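PDB 5GHU: probable fimbrial chaperone YadV from Escherichia coli K-12, which probably acts as a periplasmic chaperone that helps fold pilus subunits for fimbria assembly, and could thereby contribute to adhesion to various surfaces. Local coordinates for residues A149-F163 against V179-V192. Sequence-based numbering, arbitrary orientation.
Sequences ASLRVTNPTPYYVSF and VKMIAPFSDEVMKV
Val153 and Met190 meet at about a right angle on the buried face of the antiparallel pair 150-155 and 186-191, with Val153 CG2 3.7 Å from Met190 CE. The same methyl touches Phe163 CE1, and Met190 SD approaches the Phe163 ring obliquely, a Met-aromatic contact. Ile182 closes this tight side: CG1 lies anti to its backbone N (chi1 -178°), bringing CD1 to 3.3 Å from Val153 O. Where segment 149-163 turns, the Asn155 amide is gripped at both ends. OD1 accepts from Thr157 N in an Asx turn and, on a lone pair, from Thr157 OG1; ND2 gives a 2.8 Å bond to Tyr159 O and weak ones to Ile182 O and Ala183 O. Shortened to an alanine, this side chain would probably leave Tyr159 O without its amide donor and Thr157 without its acceptor, setting the turn free to shift. Pro184 CD sits 3.4 Å above the centre of the Tyr160 ring, a CH-pi contact, and Phe185 lays one ring face over Thr157 O. The opposite face, carrying Arg152, Thr154, Asp187 and Val189, is more polar and more solvent-open: Thr154 OG1 donates to Asp187 OD1 (2.7 Å) from above the carboxylate plane and receives Arg152 NH1 at the guanidinium edge. Phe185 and Ser186 both face Asn155 in a G1 beta bulge, part of the immunoglobulin-like C-terminal domain of a PapD-type chaperone.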
loop_
_atom_site.group_PDB
_atom_site.type_symbol
_atom_site.label_atom_id
_atom_site.label_comp_id
_atom_site.label_asym_id
_atom_site.label_seq_id
_atom_site.Cartn_x
_atom_site.Cartn_y
_atom_site.Cartn_z
ATOM N N ALA A 149 -9.389 -22.693 -7.180
ATOM C CA ALA A 149 -10.250 -21.536 -7.408
ATOM C C ALA A 149 -9.497 -20.239 -7.307
ATOM O O ALA A 149 -8.600 -20.070 -6.442
ATOM C CB ALA A 149 -11.409 -21.553 -6.421
ATOM N N SER A 150 -9.816 -19.304 -8.221
ATOM C CA SER A 150 -9.294 -17.948 -8.099
ATOM C C SER A 150 -10.251 -16.981 -8.737
ATOM O O SER A 150 -11.146 -17.398 -9.448
ATOM C CB SER A 150 -7.921 -17.834 -8.759
ATOM O OG SER A 150 -8.033 -18.336 -10.052
ATOM N N LEU A 151 -10.031 -15.690 -8.466
ATOM C CA LEU A 151 -10.873 -14.627 -8.973
ATOM C C LEU A 151 -10.024 -13.752 -9.853
ATOM O O LEU A 151 -8.878 -13.465 -9.516
ATOM C CB LEU A 151 -11.436 -13.777 -7.868
ATOM C CG LEU A 151 -12.246 -14.642 -6.913
ATOM C CD1 LEU A 151 -12.558 -13.844 -5.676
ATOM C CD2 LEU A 151 -13.529 -14.974 -7.611
ATOM N N ARG A 152 -10.614 -13.310 -10.952
ATOM C CA ARG A 152 -9.978 -12.244 -11.738
ATOM C C ARG A 152 -10.679 -10.933 -11.400
ATOM O O ARG A 152 -11.924 -10.860 -11.383
ATOM C CB ARG A 152 -10.066 -12.549 -13.223
ATOM C CG ARG A 152 -9.447 -11.460 -14.141
ATOM C CD ARG A 152 -10.450 -10.420 -14.655
ATOM N NE ARG A 152 -11.393 -11.032 -15.599
ATOM C CZ ARG A 152 -12.217 -10.325 -16.394
ATOM N NH1 ARG A 152 -12.199 -8.981 -16.380
ATOM N NH2 ARG A 152 -13.035 -10.976 -17.239
ATOM N N VAL A 153 -9.895 -9.924 -11.099
ATOM C CA VAL A 153 -10.424 -8.665 -10.600
ATOM C C VAL A 153 -9.941 -7.567 -11.557
ATOM O O VAL A 153 -8.770 -7.564 -11.944
ATOM C CB VAL A 153 -9.933 -8.366 -9.184
ATOM C CG1 VAL A 153 -10.712 -7.154 -8.552
ATOM C CG2 VAL A 153 -10.139 -9.606 -8.283
ATOM N N THR A 154 -10.860 -6.690 -11.953
ATOM C CA THR A 154 -10.533 -5.629 -12.933
ATOM C C THR A 154 -10.774 -4.290 -12.280
ATOM O O THR A 154 -11.855 -4.061 -11.745
ATOM C CB THR A 154 -11.401 -5.786 -14.147
ATOM O OG1 THR A 154 -10.998 -6.979 -14.848
ATOM C CG2 THR A 154 -11.229 -4.627 -15.126
ATOM N N ASN A 155 -9.772 -3.420 -12.367
ATOM C CA ASN A 155 -9.843 -2.049 -11.806
ATOM C C ASN A 155 -9.961 -1.050 -12.935
ATOM O O ASN A 155 -8.974 -0.845 -13.638
ATOM C CB ASN A 155 -8.573 -1.799 -11.017
ATOM C CG ASN A 155 -8.551 -0.411 -10.356
ATOM O OD1 ASN A 155 -9.453 0.388 -10.499
ATOM N ND2 ASN A 155 -7.505 -0.200 -9.575
ATOM N N PRO A 156 -11.123 -0.478 -13.123
ATOM C CA PRO A 156 -11.353 0.478 -14.230
ATOM C C PRO A 156 -10.992 1.922 -13.869
ATOM O O PRO A 156 -11.268 2.825 -14.695
ATOM C CB PRO A 156 -12.862 0.366 -14.479
ATOM C CG PRO A 156 -13.414 0.149 -13.060
ATOM C CD PRO A 156 -12.373 -0.738 -12.330
ATOM N N THR A 157 -10.387 2.104 -12.708
ATOM C CA THR A 157 -10.180 3.483 -12.177
ATOM C C THR A 157 -8.694 3.887 -12.290
ATOM O O THR A 157 -7.779 3.021 -12.411
ATOM C CB THR A 157 -10.581 3.639 -10.685
ATOM O OG1 THR A 157 -9.554 3.111 -9.844
ATOM C CG2 THR A 157 -11.892 2.928 -10.384
ATOM N N PRO A 158 -8.415 5.171 -12.083
ATOM C CA PRO A 158 -6.998 5.619 -12.004
ATOM C C PRO A 158 -6.326 5.495 -10.662
ATOM O O PRO A 158 -5.219 5.987 -10.495
ATOM C CB PRO A 158 -7.084 7.115 -12.393
ATOM C CG PRO A 158 -8.517 7.509 -11.914
ATOM C CD PRO A 158 -9.386 6.282 -12.225
ATOM N N TYR A 159 -6.963 4.786 -9.722
ATOM C CA TYR A 159 -6.451 4.624 -8.371
ATOM C C TYR A 159 -6.066 3.187 -8.058
ATOM O O TYR A 159 -6.728 2.244 -8.525
ATOM C CB TYR A 159 -7.519 5.039 -7.328
ATOM C CG TYR A 159 -8.018 6.447 -7.516
ATOM C CD1 TYR A 159 -7.198 7.509 -7.129
ATOM C CD2 TYR A 159 -9.284 6.703 -8.060
ATOM C CE1 TYR A 159 -7.654 8.842 -7.272
ATOM C CE2 TYR A 159 -9.770 8.052 -8.177
ATOM C CZ TYR A 159 -8.924 9.082 -7.774
ATOM O OH TYR A 159 -9.288 10.430 -7.902
ATOM N N TYR A 160 -5.001 3.033 -7.296
ATOM C CA TYR A 160 -4.771 1.723 -6.677
ATOM C C TYR A 160 -5.912 1.384 -5.745
ATOM O O TYR A 160 -6.495 2.270 -5.063
ATOM C CB TYR A 160 -3.455 1.694 -5.852
ATOM C CG TYR A 160 -2.242 1.740 -6.710
ATOM C CD1 TYR A 160 -1.754 2.936 -7.231
ATOM C CD2 TYR A 160 -1.641 0.574 -7.088
ATOM C CE1 TYR A 160 -0.644 2.951 -8.066
ATOM C CE2 TYR A 160 -0.497 0.594 -7.959
ATOM C CZ TYR A 160 -0.036 1.803 -8.408
ATOM O OH TYR A 160 1.051 1.803 -9.273
ATOM N N VAL A 161 -6.170 0.072 -5.649
ATOM C CA VAL A 161 -6.974 -0.450 -4.530
ATOM C C VAL A 161 -6.141 -1.435 -3.743
ATOM O O VAL A 161 -5.509 -2.339 -4.304
ATOM C CB VAL A 161 -8.287 -1.129 -4.985
ATOM C CG1 VAL A 161 -9.032 -1.747 -3.761
ATOM C CG2 VAL A 161 -9.219 -0.096 -5.666
ATOM N N SER A 162 -6.127 -1.229 -2.404
ATOM C CA SER A 162 -5.346 -2.065 -1.468
ATOM C C SER A 162 -6.328 -2.699 -0.492
ATOM O O SER A 162 -7.330 -2.064 -0.155
ATOM C CB SER A 162 -4.372 -1.201 -0.657
ATOM O OG SER A 162 -3.385 -0.566 -1.514
ATOM N N PHE A 163 -6.023 -3.907 -0.032
ATOM C CA PHE A 163 -6.952 -4.595 0.889
ATOM C C PHE A 163 -6.290 -5.026 2.182
ATOM O O PHE A 163 -5.107 -5.415 2.207
ATOM C CB PHE A 163 -7.493 -5.898 0.242
ATOM C CG PHE A 163 -8.170 -5.703 -1.105
ATOM C CD1 PHE A 163 -7.422 -5.758 -2.265
ATOM C CD2 PHE A 163 -9.517 -5.433 -1.181
ATOM C CE1 PHE A 163 -8.040 -5.565 -3.541
ATOM C CE2 PHE A 163 -10.182 -5.301 -2.417
ATOM C CZ PHE A 163 -9.426 -5.376 -3.618
ATOM N N VAL A 179 -5.835 -11.659 -0.944
ATOM C CA VAL A 179 -5.985 -10.337 -1.570
ATOM C C VAL A 179 -4.639 -9.741 -1.955
ATOM O O VAL A 179 -3.635 -9.935 -1.263
ATOM C CB VAL A 179 -6.745 -9.366 -0.659
ATOM C CG1 VAL A 179 -8.238 -9.807 -0.549
ATOM C CG2 VAL A 179 -6.079 -9.261 0.723
ATOM N N LYS A 180 -4.653 -8.993 -3.062
ATOM C CA LYS A 180 -3.452 -8.323 -3.585
ATOM C C LYS A 180 -3.866 -6.928 -3.935
ATOM O O LYS A 180 -4.992 -6.702 -4.346
ATOM C CB LYS A 180 -2.942 -8.981 -4.882
ATOM C CG LYS A 180 -2.414 -10.414 -4.749
ATOM C CD LYS A 180 -2.079 -10.827 -6.184
ATOM C CE LYS A 180 -1.724 -12.296 -6.376
ATOM N NZ LYS A 180 -1.619 -12.526 -7.848
ATOM N N MET A 181 -2.892 -6.011 -3.856
ATOM C CA MET A 181 -3.129 -4.678 -4.396
ATOM C C MET A 181 -3.374 -4.739 -5.903
ATOM O O MET A 181 -2.693 -5.499 -6.619
ATOM C CB MET A 181 -1.923 -3.775 -4.051
ATOM C CG MET A 181 -2.160 -2.383 -4.586
ATOM S SD MET A 181 -0.920 -1.178 -3.913
ATOM C CE MET A 181 0.579 -1.806 -4.602
ATOM N N ILE A 182 -4.309 -3.927 -6.386
ATOM C CA ILE A 182 -4.589 -3.897 -7.827
ATOM C C ILE A 182 -4.354 -2.479 -8.377
ATOM O O ILE A 182 -4.858 -1.495 -7.847
ATOM C CB ILE A 182 -6.001 -4.443 -8.156
ATOM C CG1 ILE A 182 -6.228 -4.430 -9.682
ATOM C CG2 ILE A 182 -7.123 -3.758 -7.385
ATOM C CD1 ILE A 182 -7.494 -5.215 -10.083
ATOM N N ALA A 183 -3.450 -2.431 -9.337
ATOM C CA ALA A 183 -3.051 -1.139 -9.939
ATOM C C ALA A 183 -4.152 -0.512 -10.760
ATOM O O ALA A 183 -5.077 -1.179 -11.235
ATOM C CB ALA A 183 -1.769 -1.390 -10.792
ATOM N N PRO A 184 -4.029 0.807 -10.999
ATOM C CA PRO A 184 -4.979 1.493 -11.905
ATOM C C PRO A 184 -5.090 0.772 -13.230
ATOM O O PRO A 184 -4.062 0.277 -13.780
ATOM C CB PRO A 184 -4.364 2.893 -12.117
ATOM C CG PRO A 184 -3.580 3.101 -10.798
ATOM C CD PRO A 184 -3.034 1.724 -10.375
ATOM N N PHE A 185 -6.318 0.721 -13.750
ATOM C CA PHE A 185 -6.486 0.274 -15.171
ATOM C C PHE A 185 -5.840 -1.063 -15.454
ATOM O O PHE A 185 -5.131 -1.219 -16.485
ATOM C CB PHE A 185 -5.941 1.347 -16.162
ATOM C CG PHE A 185 -6.566 2.717 -15.986
ATOM C CD1 PHE A 185 -7.947 2.910 -16.073
ATOM C CD2 PHE A 185 -5.743 3.783 -15.688
ATOM C CE1 PHE A 185 -8.525 4.191 -15.939
ATOM C CE2 PHE A 185 -6.286 5.070 -15.526
ATOM C CZ PHE A 185 -7.648 5.289 -15.652
ATOM N N SER A 186 -6.026 -2.028 -14.548
ATOM C CA SER A 186 -5.357 -3.325 -14.670
ATOM C C SER A 186 -6.224 -4.447 -14.106
ATOM O O SER A 186 -7.255 -4.195 -13.474
ATOM C CB SER A 186 -4.037 -3.268 -13.907
ATOM O OG SER A 186 -4.315 -3.418 -12.494
ATOM N N ASP A 187 -5.793 -5.648 -14.441
ATOM C CA ASP A 187 -6.375 -6.869 -13.863
ATOM C C ASP A 187 -5.408 -7.494 -12.884
ATOM O O ASP A 187 -4.175 -7.388 -13.052
ATOM C CB ASP A 187 -6.633 -7.902 -14.971
ATOM C CG ASP A 187 -7.827 -7.594 -15.834
ATOM O OD1 ASP A 187 -8.447 -6.569 -15.656
ATOM O OD2 ASP A 187 -8.100 -8.404 -16.762
ATOM N N GLU A 188 -5.931 -8.233 -11.876
ATOM C CA GLU A 188 -5.120 -9.077 -11.050
ATOM C C GLU A 188 -5.940 -10.344 -10.750
ATOM O O GLU A 188 -7.143 -10.227 -10.556
ATOM C CB GLU A 188 -4.835 -8.421 -9.692
ATOM C CG GLU A 188 -3.766 -7.416 -9.667
ATOM C CD GLU A 188 -2.446 -7.936 -10.131
ATOM O OE1 GLU A 188 -2.207 -9.176 -10.145
ATOM O OE2 GLU A 188 -1.643 -7.099 -10.558
ATOM N N VAL A 189 -5.263 -11.465 -10.667
ATOM C CA VAL A 189 -5.881 -12.721 -10.204
ATOM C C VAL A 189 -5.554 -12.918 -8.715
ATOM O O VAL A 189 -4.412 -12.720 -8.280
ATOM C CB VAL A 189 -5.419 -13.923 -11.002
ATOM C CG1 VAL A 189 -5.945 -15.235 -10.309
ATOM C CG2 VAL A 189 -5.945 -13.813 -12.437
ATOM N N MET A 190 -6.563 -13.334 -7.928
ATOM C CA MET A 190 -6.346 -13.520 -6.501
ATOM C C MET A 190 -6.860 -14.895 -6.182
ATOM O O MET A 190 -7.973 -15.274 -6.602
ATOM C CB MET A 190 -7.082 -12.431 -5.685
ATOM C CG MET A 190 -6.615 -11.022 -6.025
ATOM S SD MET A 190 -7.618 -9.854 -5.066
ATOM C CE MET A 190 -7.428 -8.389 -6.076
ATOM N N LYS A 191 -6.023 -15.661 -5.478
ATOM C CA LYS A 191 -6.324 -17.039 -5.107
ATOM C C LYS A 191 -7.447 -17.110 -4.048
ATOM O O LYS A 191 -7.560 -16.239 -3.183
ATOM C CB LYS A 191 -5.062 -17.724 -4.567
ATOM C CG LYS A 191 -4.050 -18.059 -5.662
ATOM C CD LYS A 191 -2.915 -18.967 -5.150
ATOM C CE LYS A 191 -3.478 -20.161 -4.364
ATOM N NZ LYS A 191 -2.482 -21.255 -4.076
ATOM N N VAL A 192 -8.285 -18.143 -4.147
ATOM C CA VAL A 192 -9.313 -18.416 -3.114
ATOM C C VAL A 192 -8.871 -19.669 -2.376
ATOM O O VAL A 192 -8.712 -20.736 -2.976
ATOM C CB VAL A 192 -10.731 -18.611 -3.705
ATOM C CG1 VAL A 192 -11.768 -18.896 -2.581
ATOM C CG2 VAL A 192 -11.165 -17.362 -4.493
#